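Anthranilate synthase component I (Streptococcus pneumoniae serotype 4, PDB 5KCK) is a chain of an anthranilate synthase, an alpha-beta protein that combines large antiparallel sheets with packed helices. Local coordinates at residues Ser219-Gly224 with Asn416-Val421; Glu76-Ser81 with Ala145-Arg150; Asp69-Leu74 with Ser103-Ile108; Gln324-Met329 with Val343-Leu348; Gly92-Val97 with Tyr243-Gly248. One frame throughout, in Å; residues are numbered along the deposited sequence.

How the contacts relate
Contact 5 is the buried one of the five: aromatic and aliphatic groups join strand 92-97 to strand 242-246 without a hydrogen bond. Contacts 2, at the surface, and 3, partly buried, use opposite ends of helix 70-78, each through a tyrosine hydroxyl, one giving to a backbone carbonyl and the other to an aspartate. Both touch contact 5, where Ile-78 and Leu-74 pack on Ala-93. Contacts 1 and 4 are antiparallel strand pairs carried mainly by backbone bonds. They lie on opposite sides of the chain's centre, about 40 Å apart between their own centres. Contact 1 is partly buried and adds an arginine-serine grip, whereas contact 4 is a bulged hairpin at the surface.

Contact 1: Ser219-Gly224 with Asn416-Val421; sequences SAEVTG and NQRAYV
Ala-220 and Ala-419 form a hydrogen-bonded pair where strand 211-221 ends against the start of strand 418-427 in an antiparallel sheet. The bond from Ala-419 N to Ala-220 O is 2.7 Å long and is returned by Ala-220 N to Ala-419 O. Next to this pair, Arg-418 lays its side chain across the facing strand. Its CB lies 3.5 Å from Ala-220 O, and CG stays beside the same oxygen. At CD the chain bends (chi3 73°), which turns the guanidinium back toward Ser-219. NE then gives a bond of 2.9 Å to Ser-219 OG and NH2 a second of 2.8 Å to that same OG, a side-on grip with the oxygen almost in the guanidinium plane. His-187 also bonds this hydroxyl. One face of the guanidinium covers the backbone, with Ala-220 C 4.0 Å from its plane, while NH1 comes 3.7 Å from Glu-221 CG; the Glu-221 carboxylate itself stays clear of the arginine. Beyond the strand 219-221, Val-222 N hydrogen-bonds Gln-417 O. The valine CG1 lies 4.1 Å from Ala-419 CB.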
# COMPACT_ATOMS: atom_id res chain seq x y z
N SER A 219 0.28 34.17 1.23
CA SER A 219 -0.84 33.89 0.34
C SER A 219 -0.48 34.24 -1.10
O SER A 219 0.42 35.03 -1.37
CB SER A 219 -2.11 34.62 0.78
OG SER A 219 -2.02 36.02 0.60
N ALA A 220 -1.21 33.60 -2.02
CA ALA A 220 -1.02 33.80 -3.45
C ALA A 220 -2.37 33.77 -4.16
O ALA A 220 -3.31 33.12 -3.71
CB ALA A 220 -0.12 32.72 -4.06
N GLU A 221 -2.44 34.49 -5.28
CA GLU A 221 -3.57 34.36 -6.19
C GLU A 221 -3.65 32.92 -6.71
O GLU A 221 -2.67 32.38 -7.22
CB GLU A 221 -3.41 35.32 -7.36
CG GLU A 221 -3.34 36.78 -6.98
CD GLU A 221 -2.98 37.66 -8.16
OE1 GLU A 221 -1.83 37.56 -8.64
OE2 GLU A 221 -3.85 38.43 -8.62
N VAL A 222 -4.83 32.30 -6.57
CA VAL A 222 -4.95 30.89 -6.95
C VAL A 222 -4.73 30.75 -8.44
O VAL A 222 -5.28 31.51 -9.25
CB VAL A 222 -6.31 30.30 -6.52
CG1 VAL A 222 -6.46 30.35 -5.02
CG2 VAL A 222 -7.47 31.02 -7.21
N THR A 223 -3.90 29.79 -8.82
CA THR A 223 -3.75 29.38 -10.20
C THR A 223 -3.72 27.86 -10.22
O THR A 223 -3.31 27.21 -9.25
CB THR A 223 -2.47 29.96 -10.83
OG1 THR A 223 -2.29 29.41 -12.14
CG2 THR A 223 -1.25 29.64 -9.98
N GLY A 224 -4.20 27.29 -11.31
CA GLY A 224 -4.29 25.85 -11.40
C GLY A 224 -5.51 25.30 -10.68
O GLY A 224 -6.44 26.02 -10.31
N ASN A 416 -11.43 33.62 -1.23
CA ASN A 416 -11.25 34.97 -1.76
C ASN A 416 -10.33 34.97 -2.98
O ASN A 416 -9.60 35.93 -3.23
CB ASN A 416 -10.70 35.92 -0.69
CG ASN A 416 -11.43 35.79 0.64
OD1 ASN A 416 -12.66 35.80 0.69
ND2 ASN A 416 -10.67 35.65 1.72
N GLN A 417 -10.33 33.86 -3.72
CA GLN A 417 -9.48 33.66 -4.90
C GLN A 417 -7.99 33.67 -4.54
O GLN A 417 -7.15 33.93 -5.40
CB GLN A 417 -9.79 34.70 -5.98
CG GLN A 417 -11.28 34.85 -6.28
CD GLN A 417 -11.76 33.86 -7.32
OE1 GLN A 417 -12.58 32.99 -7.03
NE2 GLN A 417 -11.27 34.01 -8.55
N ARG A 418 -7.66 33.39 -3.28
CA ARG A 418 -6.28 33.31 -2.83
C ARG A 418 -6.05 31.97 -2.14
O ARG A 418 -6.99 31.28 -1.76
CB ARG A 418 -5.94 34.46 -1.87
CG ARG A 418 -5.93 35.82 -2.53
CD ARG A 418 -5.44 36.92 -1.58
NE ARG A 418 -4.00 36.86 -1.35
CZ ARG A 418 -3.09 37.26 -2.23
NH1 ARG A 418 -3.47 37.73 -3.41
NH2 ARG A 418 -1.80 37.18 -1.94
N ALA A 419 -4.78 31.61 -1.98
CA ALA A 419 -4.38 30.41 -1.27
C ALA A 419 -3.53 30.83 -0.08
O ALA A 419 -2.50 31.50 -0.25
CB ALA A 419 -3.60 29.46 -2.18
N TYR A 420 -3.95 30.44 1.13
CA TYR A 420 -3.29 30.88 2.35
C TYR A 420 -2.57 29.70 3.01
O TYR A 420 -3.17 28.65 3.23
CB TYR A 420 -4.28 31.48 3.34
CG TYR A 420 -5.14 32.61 2.80
CD1 TYR A 420 -6.36 32.35 2.18
CD2 TYR A 420 -4.73 33.93 2.93
CE1 TYR A 420 -7.14 33.39 1.70
CE2 TYR A 420 -5.51 34.96 2.46
CZ TYR A 420 -6.71 34.69 1.84
OH TYR A 420 -7.47 35.74 1.37
N VAL A 421 -1.30 29.90 3.35
CA VAL A 421 -0.57 28.95 4.17
C VAL A 421 0.03 29.70 5.35
O VAL A 421 0.24 30.91 5.30
CB VAL A 421 0.52 28.21 3.38
CG1 VAL A 421 -0.12 27.33 2.32
CG2 VAL A 421 1.46 29.21 2.73

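Contact 2: Glu76-Ser81 with Ala145-Arg150; sequences EVIHKS and ALYSER
At the C-terminal end of helix 70-78, Tyr-147 from the loop after strand 138-144 reaches in and donates a hydrogen bond from its hydroxyl to the backbone carbonyl of Ile-78. The OH lies 2.8 Å from Ile-78 O, in the carbonyl plane and on a lone pair, with a C=O...O angle of 124°. The preceding carbonyl comes to the same ring edge, Val-77 O lying 3.3 Å from Tyr-147 CE1. Two last-turn carbonyls thus line the phenol just where His-79 leaves helical geometry. Ile-78 also packs against the phenol: its CG2 is 3.7 Å from Tyr-147 OH and its CD1 4.4 Å from Tyr-147 CE1. Past the helix, Lys-80 is bent at chi2 (-66°), and its aliphatic chain passes across the loop. There CE sits 3.8 Å from Tyr-147 CE1, and CG runs beside Leu-146 CD2 at 4.2 Å, the two side chains heading opposite ways. Leu-146 also lays its CB over one face of the tyrosine ring. Ile-78 and Tyr-147 both rest on Val-125 of strand 121-126, so a last-turn helix carbonyl is taken up by a side-chain hydroxyl where a helix end and a loop pack on an antiparallel sheet.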
# COMPACT_ATOMS: atom_id res chain seq x y z
N GLU A 76 -24.74 16.86 20.68
CA GLU A 76 -26.13 16.43 20.82
C GLU A 76 -26.74 16.06 19.47
O GLU A 76 -27.43 15.04 19.36
CB GLU A 76 -26.92 17.54 21.50
CG GLU A 76 -28.39 17.29 21.62
CD GLU A 76 -29.10 18.46 22.28
OE1 GLU A 76 -29.99 19.04 21.63
OE2 GLU A 76 -28.72 18.79 23.43
N VAL A 77 -26.47 16.85 18.42
CA VAL A 77 -27.04 16.54 17.11
C VAL A 77 -26.38 15.31 16.50
O VAL A 77 -27.03 14.50 15.84
CB VAL A 77 -26.93 17.77 16.19
CG1 VAL A 77 -27.10 17.36 14.72
CG2 VAL A 77 -27.96 18.82 16.58
N ILE A 78 -25.07 15.14 16.73
CA ILE A 78 -24.33 14.10 16.04
C ILE A 78 -24.50 12.74 16.70
O ILE A 78 -24.65 11.72 16.01
CB ILE A 78 -22.84 14.49 15.96
CG1 ILE A 78 -22.66 15.70 15.06
CG2 ILE A 78 -22.00 13.30 15.53
CD1 ILE A 78 -23.57 15.71 13.91
N HIS A 79 -24.48 12.69 18.03
CA HIS A 79 -24.37 11.44 18.76
C HIS A 79 -25.68 10.66 18.72
O HIS A 79 -26.74 11.20 19.05
CB HIS A 79 -23.97 11.73 20.21
CG HIS A 79 -23.93 10.52 21.09
ND1 HIS A 79 -23.17 9.42 20.80
CD2 HIS A 79 -24.55 10.26 22.26
CE1 HIS A 79 -23.32 8.52 21.75
NE2 HIS A 79 -24.16 9.00 22.65
N LYS A 80 -25.60 9.38 18.36
CA LYS A 80 -26.75 8.48 18.30
C LYS A 80 -26.47 7.25 19.14
O LYS A 80 -25.67 6.39 18.75
CB LYS A 80 -27.07 8.10 16.85
CG LYS A 80 -27.46 9.30 16.00
CD LYS A 80 -28.79 9.89 16.48
CE LYS A 80 -29.11 11.18 15.76
NZ LYS A 80 -30.45 11.70 16.11
N SER A 81 -27.16 7.15 20.29
CA SER A 81 -26.82 6.15 21.31
C SER A 81 -26.94 4.72 20.78
O SER A 81 -26.09 3.88 21.07
CB SER A 81 -27.73 6.33 22.53
OG SER A 81 -27.60 7.63 23.08
N ALA A 145 -29.83 6.07 7.79
CA ALA A 145 -30.97 6.91 8.17
C ALA A 145 -30.80 7.54 9.55
O ALA A 145 -31.80 7.92 10.17
CB ALA A 145 -32.27 6.11 8.11
N LEU A 146 -29.56 7.69 10.02
CA LEU A 146 -29.26 8.25 11.33
C LEU A 146 -29.98 9.56 11.60
O LEU A 146 -30.55 9.76 12.68
CB LEU A 146 -27.75 8.49 11.45
CG LEU A 146 -26.82 7.30 11.55
CD1 LEU A 146 -25.38 7.77 11.50
CD2 LEU A 146 -27.10 6.57 12.85
N TYR A 147 -29.92 10.49 10.66
CA TYR A 147 -30.34 11.86 10.92
C TYR A 147 -31.64 12.24 10.23
O TYR A 147 -32.20 13.29 10.54
CB TYR A 147 -29.22 12.83 10.50
CG TYR A 147 -27.92 12.54 11.22
CD1 TYR A 147 -27.76 12.83 12.58
CD2 TYR A 147 -26.86 11.93 10.56
CE1 TYR A 147 -26.57 12.55 13.25
CE2 TYR A 147 -25.66 11.65 11.21
CZ TYR A 147 -25.53 11.95 12.56
OH TYR A 147 -24.36 11.66 13.21
N SER A 148 -32.15 11.39 9.33
CA SER A 148 -33.33 11.69 8.54
C SER A 148 -34.52 10.78 8.81
O SER A 148 -35.65 11.18 8.51
CB SER A 148 -33.00 11.60 7.04
OG SER A 148 -32.58 10.28 6.74
N GLU A 149 -34.29 9.58 9.36
CA GLU A 149 -35.31 8.53 9.45
C GLU A 149 -35.85 8.14 8.07
O GLU A 149 -37.01 7.74 7.94
CB GLU A 149 -36.46 8.93 10.38
CG GLU A 149 -36.00 9.60 11.68
CD GLU A 149 -35.22 8.67 12.59
OE1 GLU A 149 -35.60 7.49 12.71
OE2 GLU A 149 -34.23 9.13 13.20
N ARG A 150 -35.01 8.24 7.04
CA ARG A 150 -35.34 7.78 5.70
C ARG A 150 -35.84 6.33 5.72
O ARG A 150 -35.36 5.50 6.49
CB ARG A 150 -34.11 7.86 4.79
CG ARG A 150 -33.79 9.22 4.23
CD ARG A 150 -32.68 9.15 3.17
NE ARG A 150 -31.35 8.82 3.69
CZ ARG A 150 -30.30 8.53 2.92
NH1 ARG A 150 -30.43 8.54 1.59
NH2 ARG A 150 -29.13 8.24 3.46

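Contact 3: Asp69-Leu74 with Ser103-Ile108; sequences DPLDFL and SLYEEI
Asp-69, the N-cap of helix 70-78, receives the hydroxyl of Tyr-105 from the loop that follows strand 92-97. Hydrogen bonding occupies both carboxylate oxygens. Tyr-105 OH gives to Asp-69 OD1 at 2.6 Å, on the syn lone pair of that oxygen, which stands at the edge of the ring, with the carboxylate and ring planes 59° apart. OD2 caps the helix: Asp-72 N approaches it at 2.8 Å, nearly in line with the C-O bond, and Leu-71 N adds a weak bond. A chi1 of 169°, which sets CG opposite the backbone N, brings the carboxylate to Leu-71 N and Asp-72 N. The phenol and the helix N-terminus would both be expected to stabilise its negative charge. Apolar contacts flank this polar centre. Pro-70 CG meets Leu-104 CD1 at 3.6 Å, the two side chains pointing at one another, while Leu-71 CD1 lies obliquely to the tyrosine ring, 4.0 Å from Tyr-105 CE2. Leu-104 CB covers part of one ring face. Around the contact, Leu-71 packs on Met-355 and Leu-358 of helix 354-361, Tyr-105 touches Lys-359 of that helix, and Pro-70 rests on Leu-59 of strand 58-61.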
# COMPACT_ATOMS: atom_id res chain seq x y z
N ASP A 69 -24.60 26.49 23.26
CA ASP A 69 -23.16 26.38 23.10
C ASP A 69 -22.83 25.55 21.87
O ASP A 69 -23.45 24.49 21.66
CB ASP A 69 -22.51 25.75 24.33
CG ASP A 69 -21.06 25.39 24.09
OD1 ASP A 69 -20.19 26.27 24.31
OD2 ASP A 69 -20.77 24.25 23.65
N PRO A 70 -21.86 25.96 21.05
CA PRO A 70 -21.65 25.27 19.76
C PRO A 70 -21.17 23.84 19.90
O PRO A 70 -21.56 22.99 19.09
CB PRO A 70 -20.60 26.15 19.06
CG PRO A 70 -19.98 26.96 20.14
CD PRO A 70 -21.03 27.17 21.18
N LEU A 71 -20.30 23.54 20.87
CA LEU A 71 -19.80 22.17 20.96
C LEU A 71 -20.82 21.25 21.61
O LEU A 71 -20.98 20.10 21.17
CB LEU A 71 -18.46 22.14 21.71
CG LEU A 71 -17.34 22.93 21.04
CD1 LEU A 71 -16.02 22.76 21.81
CD2 LEU A 71 -17.18 22.54 19.58
N ASP A 72 -21.52 21.72 22.65
CA ASP A 72 -22.59 20.91 23.23
C ASP A 72 -23.67 20.60 22.19
O ASP A 72 -24.16 19.47 22.12
CB ASP A 72 -23.21 21.60 24.44
CG ASP A 72 -22.24 21.72 25.60
OD1 ASP A 72 -21.15 21.11 25.55
OD2 ASP A 72 -22.58 22.43 26.58
N PHE A 73 -24.04 21.60 21.38
CA PHE A 73 -25.06 21.35 20.37
C PHE A 73 -24.56 20.38 19.31
O PHE A 73 -25.28 19.46 18.91
CB PHE A 73 -25.50 22.67 19.72
CG PHE A 73 -26.66 22.51 18.76
CD1 PHE A 73 -27.94 22.25 19.23
CD2 PHE A 73 -26.45 22.60 17.39
CE1 PHE A 73 -29.01 22.10 18.35
CE2 PHE A 73 -27.51 22.45 16.50
CZ PHE A 73 -28.79 22.20 16.98
N LEU A 74 -23.33 20.57 18.84
CA LEU A 74 -22.79 19.68 17.82
C LEU A 74 -22.83 18.23 18.29
O LEU A 74 -23.25 17.34 17.55
CB LEU A 74 -21.37 20.09 17.46
CG LEU A 74 -20.65 19.13 16.51
CD1 LEU A 74 -21.16 19.31 15.09
CD2 LEU A 74 -19.13 19.31 16.60
N SER A 103 -11.38 30.79 22.53
CA SER A 103 -11.76 32.06 23.16
C SER A 103 -13.12 31.99 23.84
O SER A 103 -13.40 32.82 24.71
CB SER A 103 -11.75 33.19 22.13
OG SER A 103 -12.80 33.03 21.19
N LEU A 104 -13.96 31.02 23.46
CA LEU A 104 -15.23 30.82 24.16
C LEU A 104 -15.04 30.25 25.55
O LEU A 104 -15.95 30.35 26.38
CB LEU A 104 -16.14 29.87 23.37
CG LEU A 104 -16.60 30.31 21.98
CD1 LEU A 104 -17.71 29.39 21.50
CD2 LEU A 104 -17.07 31.75 22.01
N TYR A 105 -13.88 29.65 25.83
CA TYR A 105 -13.68 28.95 27.09
C TYR A 105 -12.47 29.44 27.86
O TYR A 105 -12.33 29.09 29.04
CB TYR A 105 -13.58 27.43 26.84
CG TYR A 105 -14.71 26.92 25.96
CD1 TYR A 105 -15.98 26.68 26.48
CD2 TYR A 105 -14.51 26.70 24.60
CE1 TYR A 105 -17.02 26.23 25.68
CE2 TYR A 105 -15.54 26.25 23.79
CZ TYR A 105 -16.79 26.01 24.33
OH TYR A 105 -17.82 25.57 23.51
N GLU A 106 -11.62 30.27 27.25
CA GLU A 106 -10.54 30.96 27.94
C GLU A 106 -10.51 32.42 27.51
O GLU A 106 -10.88 32.76 26.39
CB GLU A 106 -9.18 30.31 27.63
CG GLU A 106 -9.10 28.83 27.94
CD GLU A 106 -9.15 28.53 29.43
OE1 GLU A 106 -8.98 29.47 30.24
OE2 GLU A 106 -9.38 27.35 29.78
N GLU A 107 -10.04 33.28 28.41
CA GLU A 107 -9.88 34.71 28.11
C GLU A 107 -8.50 34.93 27.49
O GLU A 107 -7.51 35.06 28.21
CB GLU A 107 -10.07 35.55 29.36
CG GLU A 107 -11.52 35.98 29.62
CD GLU A 107 -11.71 36.65 30.98
OE1 GLU A 107 -10.72 37.17 31.54
OE2 GLU A 107 -12.86 36.64 31.48
N ILE A 108 -8.45 34.98 26.16
CA ILE A 108 -7.18 35.15 25.46
C ILE A 108 -6.99 36.57 24.95
O ILE A 108 -5.98 36.85 24.30
CB ILE A 108 -7.07 34.14 24.30
CG1 ILE A 108 -8.10 34.45 23.21
CG2 ILE A 108 -7.25 32.73 24.83
CD1 ILE A 108 -7.92 33.62 21.95

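Contact 4: Gln324-Met329 with Val343-Leu348; sequences QVTKYM and VVKGRL
Val-343 is the tightly packed residue here, wedged against Thr-326 and Lys-327 of the facing strand. Its CG1 comes 3.4 Å from Thr-326 OG1, which chi1 of 66° places between the backbone N and the carbonyl carbon of the threonine, and the two side chains cross obliquely. Its other methyl, CG2, lies 4.0 Å from Lys-327 CB. Both polar backbone atoms of Val-343 are bonded to that strand: its O accepts from Thr-326 N at 3.1 Å, and its N gives to Lys-327 O at 2.8 Å. Two residues, Thr-326 and Lys-327, therefore face one, and the register slips by a residue. This is a beta bulge in the antiparallel hairpin of strands 324-333 and 338-347, at the edge of the long sheet. Before the bulge the pairing is regular, with Gln-324 N bonded to Lys-345 O at 2.8 Å and Lys-345 N to Gln-324 O at 3.0 Å. The side chains on this part are looser. Val-325 CG2 only just reaches Val-344 CG2 at 4.5 Å, on the face that helix 297-316 covers through Arg-311 and Ile-314. On the other face the exposed Lys-327 leads its amine away from the partner strand, and Lys-345 likewise turns aside, its NZ bonding Thr-269 OG1 of strand 267-270. Gln-324, also exposed, makes a weak bond through OE1 to a glycerol.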
# COMPACT_ATOMS: atom_id res chain seq x y z
N GLN A 324 -2.09 6.30 31.11
CA GLN A 324 -0.95 5.43 30.84
C GLN A 324 -0.15 6.01 29.69
O GLN A 324 -0.72 6.39 28.66
CB GLN A 324 -1.38 4.00 30.48
CG GLN A 324 -2.32 3.32 31.47
CD GLN A 324 -2.57 1.86 31.09
OE1 GLN A 324 -2.55 1.51 29.91
NE2 GLN A 324 -2.78 1.01 32.09
N VAL A 325 1.17 6.08 29.86
CA VAL A 325 2.10 6.36 28.77
C VAL A 325 2.51 5.00 28.22
O VAL A 325 3.30 4.29 28.84
CB VAL A 325 3.29 7.19 29.25
CG1 VAL A 325 4.25 7.46 28.09
CG2 VAL A 325 2.81 8.49 29.86
N THR A 326 1.93 4.62 27.09
CA THR A 326 2.04 3.25 26.60
C THR A 326 3.17 3.08 25.61
O THR A 326 3.57 1.94 25.33
CB THR A 326 0.74 2.81 25.92
OG1 THR A 326 0.54 3.58 24.73
CG2 THR A 326 -0.45 3.00 26.86
N LYS A 327 3.68 4.18 25.08
CA LYS A 327 4.81 4.16 24.17
C LYS A 327 5.53 5.46 24.45
O LYS A 327 4.89 6.52 24.39
CB LYS A 327 4.34 4.06 22.72
CG LYS A 327 5.38 3.59 21.75
CD LYS A 327 4.75 3.27 20.40
CE LYS A 327 3.81 2.07 20.49
NZ LYS A 327 3.38 1.61 19.13
N TYR A 328 6.80 5.40 24.83
CA TYR A 328 7.45 6.57 25.40
C TYR A 328 8.72 6.90 24.65
O TYR A 328 9.66 6.10 24.62
CB TYR A 328 7.77 6.39 26.89
CG TYR A 328 8.40 7.65 27.43
CD1 TYR A 328 7.75 8.87 27.26
CD2 TYR A 328 9.63 7.64 28.07
CE1 TYR A 328 8.29 10.04 27.72
CE2 TYR A 328 10.18 8.81 28.54
CZ TYR A 328 9.51 10.01 28.36
OH TYR A 328 10.02 11.21 28.81
N MSE A 329 8.77 8.12 24.11
CA MSE A 329 9.94 8.70 23.49
C MSE A 329 10.66 7.74 22.56
O MSE A 329 11.89 7.71 22.50
CB MSE A 329 10.91 9.21 24.55
CG MSE A 329 11.67 10.44 24.09
SE MSE A 329 12.54 11.36 25.55
CE MSE A 329 13.66 9.91 26.21
N VAL A 343 2.78 7.95 23.13
CA VAL A 343 1.33 7.72 23.17
C VAL A 343 0.86 7.83 24.61
O VAL A 343 1.42 7.18 25.51
CB VAL A 343 0.96 6.34 22.56
CG1 VAL A 343 -0.53 6.09 22.65
CG2 VAL A 343 1.44 6.25 21.11
N VAL A 344 -0.16 8.65 24.84
CA VAL A 344 -0.80 8.81 26.14
C VAL A 344 -2.27 8.45 25.99
O VAL A 344 -2.93 8.90 25.04
CB VAL A 344 -0.65 10.24 26.68
CG1 VAL A 344 -1.11 10.30 28.15
CG2 VAL A 344 0.79 10.72 26.53
N LYS A 345 -2.79 7.65 26.92
CA LYS A 345 -4.17 7.19 26.88
C LYS A 345 -4.80 7.28 28.26
O LYS A 345 -4.11 7.13 29.28
CB LYS A 345 -4.28 5.74 26.38
CG LYS A 345 -3.93 5.55 24.92
CD LYS A 345 -3.85 4.07 24.56
CE LYS A 345 -3.70 3.87 23.06
NZ LYS A 345 -4.84 4.51 22.31
N GLY A 346 -6.11 7.50 28.29
CA GLY A 346 -6.87 7.42 29.52
C GLY A 346 -8.32 7.05 29.26
O GLY A 346 -8.81 7.14 28.13
N ARG A 347 -9.01 6.65 30.33
CA ARG A 347 -10.41 6.26 30.25
C ARG A 347 -11.30 7.46 30.58
O ARG A 347 -11.36 7.91 31.73
CB ARG A 347 -10.69 5.09 31.19
CG ARG A 347 -12.09 4.51 31.07
CD ARG A 347 -12.26 3.29 31.97
NE ARG A 347 -11.20 2.31 31.73
CZ ARG A 347 -11.20 1.42 30.74
NH1 ARG A 347 -12.21 1.39 29.88
NH2 ARG A 347 -10.19 0.57 30.60
N LEU A 348 -11.99 7.98 29.57
CA LEU A 348 -12.86 9.14 29.73
C LEU A 348 -13.89 8.91 30.84
O LEU A 348 -14.48 7.83 30.95
CB LEU A 348 -13.56 9.41 28.40
CG LEU A 348 -14.31 10.71 28.17
CD1 LEU A 348 -13.36 11.89 28.25
CD2 LEU A 348 -15.00 10.65 26.82

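Contact 5: Gly92-Val97 with Tyr243-Gly248; sequences GAIGFV and YFYDFG
Ile-94 and Gly-95 of strand 92-97 meet the ring of Tyr-245, while Phe-96 meets that of Phe-247. Ile-94 CG2 approaches obliquely to 3.4 Å from Tyr-245 CZ, the isoleucine and tyrosine side chains crossing at about a right angle. Gly-95 O stands at the edge of the same ring, 3.4 Å from Tyr-245 CE2. Gly-95 CA also comes close, 3.6 Å from Tyr-245 CE2, and lies 4.3 Å from Phe-247 CZ, at the edge of that second ring. Phe-96 turns its edge to the face of Phe-247 in an offset edge-to-face pair, the centroids 5.8 Å apart and the planes at 88°. Its CG sits between its own N and carbonyl carbon (chi1 70°), carrying the ring out to CD1, which is 3.9 Å from Phe-247 CZ. Further out, His-122 and Tyr-250 stack with Phe-247. Phe-247 sits within an Asx turn, Asp-246 OD1 accepting from Gly-248 N at 2.8 Å and also from Gln-251. Strand 242-246 also reaches the dimer interface: Tyr-243 to Tyr-245 pair antiparallel with a strand of the second subunit, and Ile-94 packs on Val-27 of that subunit. Since no hydrogen bond spans the two segments, the buried join between these two sheets rests on van der Waals packing: an edge-to-face ring pair, and tyrosine against isoleucine and the glycine backbone.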
# COMPACT_ATOMS: atom_id res chain seq x y z
N GLY A 92 -21.74 10.78 10.77
CA GLY A 92 -21.45 11.87 11.69
C GLY A 92 -20.97 13.14 11.01
O GLY A 92 -21.33 13.40 9.86
N ALA A 93 -20.18 13.95 11.72
CA ALA A 93 -19.77 15.27 11.26
C ALA A 93 -18.33 15.26 10.77
O ALA A 93 -17.46 14.61 11.37
CB ALA A 93 -19.91 16.31 12.37
N ILE A 94 -18.07 15.99 9.69
CA ILE A 94 -16.73 16.18 9.16
C ILE A 94 -16.54 17.67 8.96
O ILE A 94 -17.42 18.35 8.41
CB ILE A 94 -16.53 15.40 7.84
CG1 ILE A 94 -16.74 13.90 8.09
CG2 ILE A 94 -15.15 15.68 7.21
CD1 ILE A 94 -16.71 13.06 6.84
N GLY A 95 -15.41 18.20 9.43
CA GLY A 95 -15.19 19.64 9.42
C GLY A 95 -14.02 20.02 10.30
O GLY A 95 -13.11 19.22 10.52
N PHE A 96 -14.04 21.25 10.80
CA PHE A 96 -12.94 21.78 11.59
C PHE A 96 -13.45 22.65 12.73
O PHE A 96 -14.57 23.16 12.72
CB PHE A 96 -11.95 22.61 10.76
CG PHE A 96 -12.51 23.91 10.30
CD1 PHE A 96 -13.20 24.00 9.11
CD2 PHE A 96 -12.36 25.06 11.07
CE1 PHE A 96 -13.73 25.21 8.68
CE2 PHE A 96 -12.89 26.26 10.65
CZ PHE A 96 -13.58 26.34 9.45
N VAL A 97 -12.56 22.85 13.70
CA VAL A 97 -12.73 23.78 14.80
C VAL A 97 -11.56 24.75 14.74
O VAL A 97 -10.40 24.34 14.81
CB VAL A 97 -12.78 23.04 16.15
CG1 VAL A 97 -12.83 24.01 17.30
CG2 VAL A 97 -14.00 22.13 16.19
N TYR A 243 -6.74 15.51 3.81
CA TYR A 243 -8.12 15.97 3.74
C TYR A 243 -8.26 17.05 2.68
O TYR A 243 -7.41 17.94 2.54
CB TYR A 243 -8.61 16.49 5.11
CG TYR A 243 -7.57 17.26 5.87
CD1 TYR A 243 -7.43 18.64 5.68
CD2 TYR A 243 -6.72 16.63 6.77
CE1 TYR A 243 -6.48 19.36 6.38
CE2 TYR A 243 -5.76 17.35 7.48
CZ TYR A 243 -5.64 18.72 7.27
OH TYR A 243 -4.69 19.45 7.95
N PHE A 244 -9.35 16.94 1.92
CA PHE A 244 -9.80 17.96 0.99
C PHE A 244 -11.26 18.23 1.35
O PHE A 244 -12.13 17.39 1.13
CB PHE A 244 -9.65 17.47 -0.46
CG PHE A 244 -10.04 18.48 -1.51
CD1 PHE A 244 -9.10 19.35 -2.05
CD2 PHE A 244 -11.35 18.55 -1.98
CE1 PHE A 244 -9.45 20.28 -3.03
CE2 PHE A 244 -11.71 19.48 -2.96
CZ PHE A 244 -10.76 20.35 -3.48
N TYR A 245 -11.53 19.39 1.96
CA TYR A 245 -12.88 19.78 2.36
C TYR A 245 -13.37 20.89 1.44
O TYR A 245 -12.76 21.96 1.38
CB TYR A 245 -12.93 20.29 3.80
CG TYR A 245 -12.67 19.28 4.90
CD1 TYR A 245 -12.45 17.94 4.62
CD2 TYR A 245 -12.67 19.68 6.24
CE1 TYR A 245 -12.23 17.02 5.64
CE2 TYR A 245 -12.46 18.78 7.26
CZ TYR A 245 -12.22 17.46 6.97
OH TYR A 245 -12.00 16.57 8.00
N ASP A 246 -14.49 20.65 0.76
CA ASP A 246 -15.09 21.66 -0.10
C ASP A 246 -16.30 22.25 0.61
O ASP A 246 -17.36 21.63 0.67
CB ASP A 246 -15.49 21.09 -1.46
CG ASP A 246 -15.94 22.17 -2.44
OD1 ASP A 246 -16.01 23.36 -2.03
OD2 ASP A 246 -16.23 21.85 -3.61
N PHE A 247 -16.14 23.47 1.13
CA PHE A 247 -17.25 24.16 1.78
C PHE A 247 -18.01 25.06 0.81
O PHE A 247 -18.88 25.82 1.24
CB PHE A 247 -16.74 24.96 2.98
CG PHE A 247 -16.28 24.10 4.14
CD1 PHE A 247 -17.20 23.55 5.02
CD2 PHE A 247 -14.94 23.83 4.33
CE1 PHE A 247 -16.79 22.76 6.08
CE2 PHE A 247 -14.52 23.04 5.40
CZ PHE A 247 -15.45 22.50 6.27
N GLY A 248 -17.70 25.00 -0.48
CA GLY A 248 -18.41 25.81 -1.44
C GLY A 248 -17.67 27.08 -1.78
O GLY A 248 -17.04 27.16 -2.84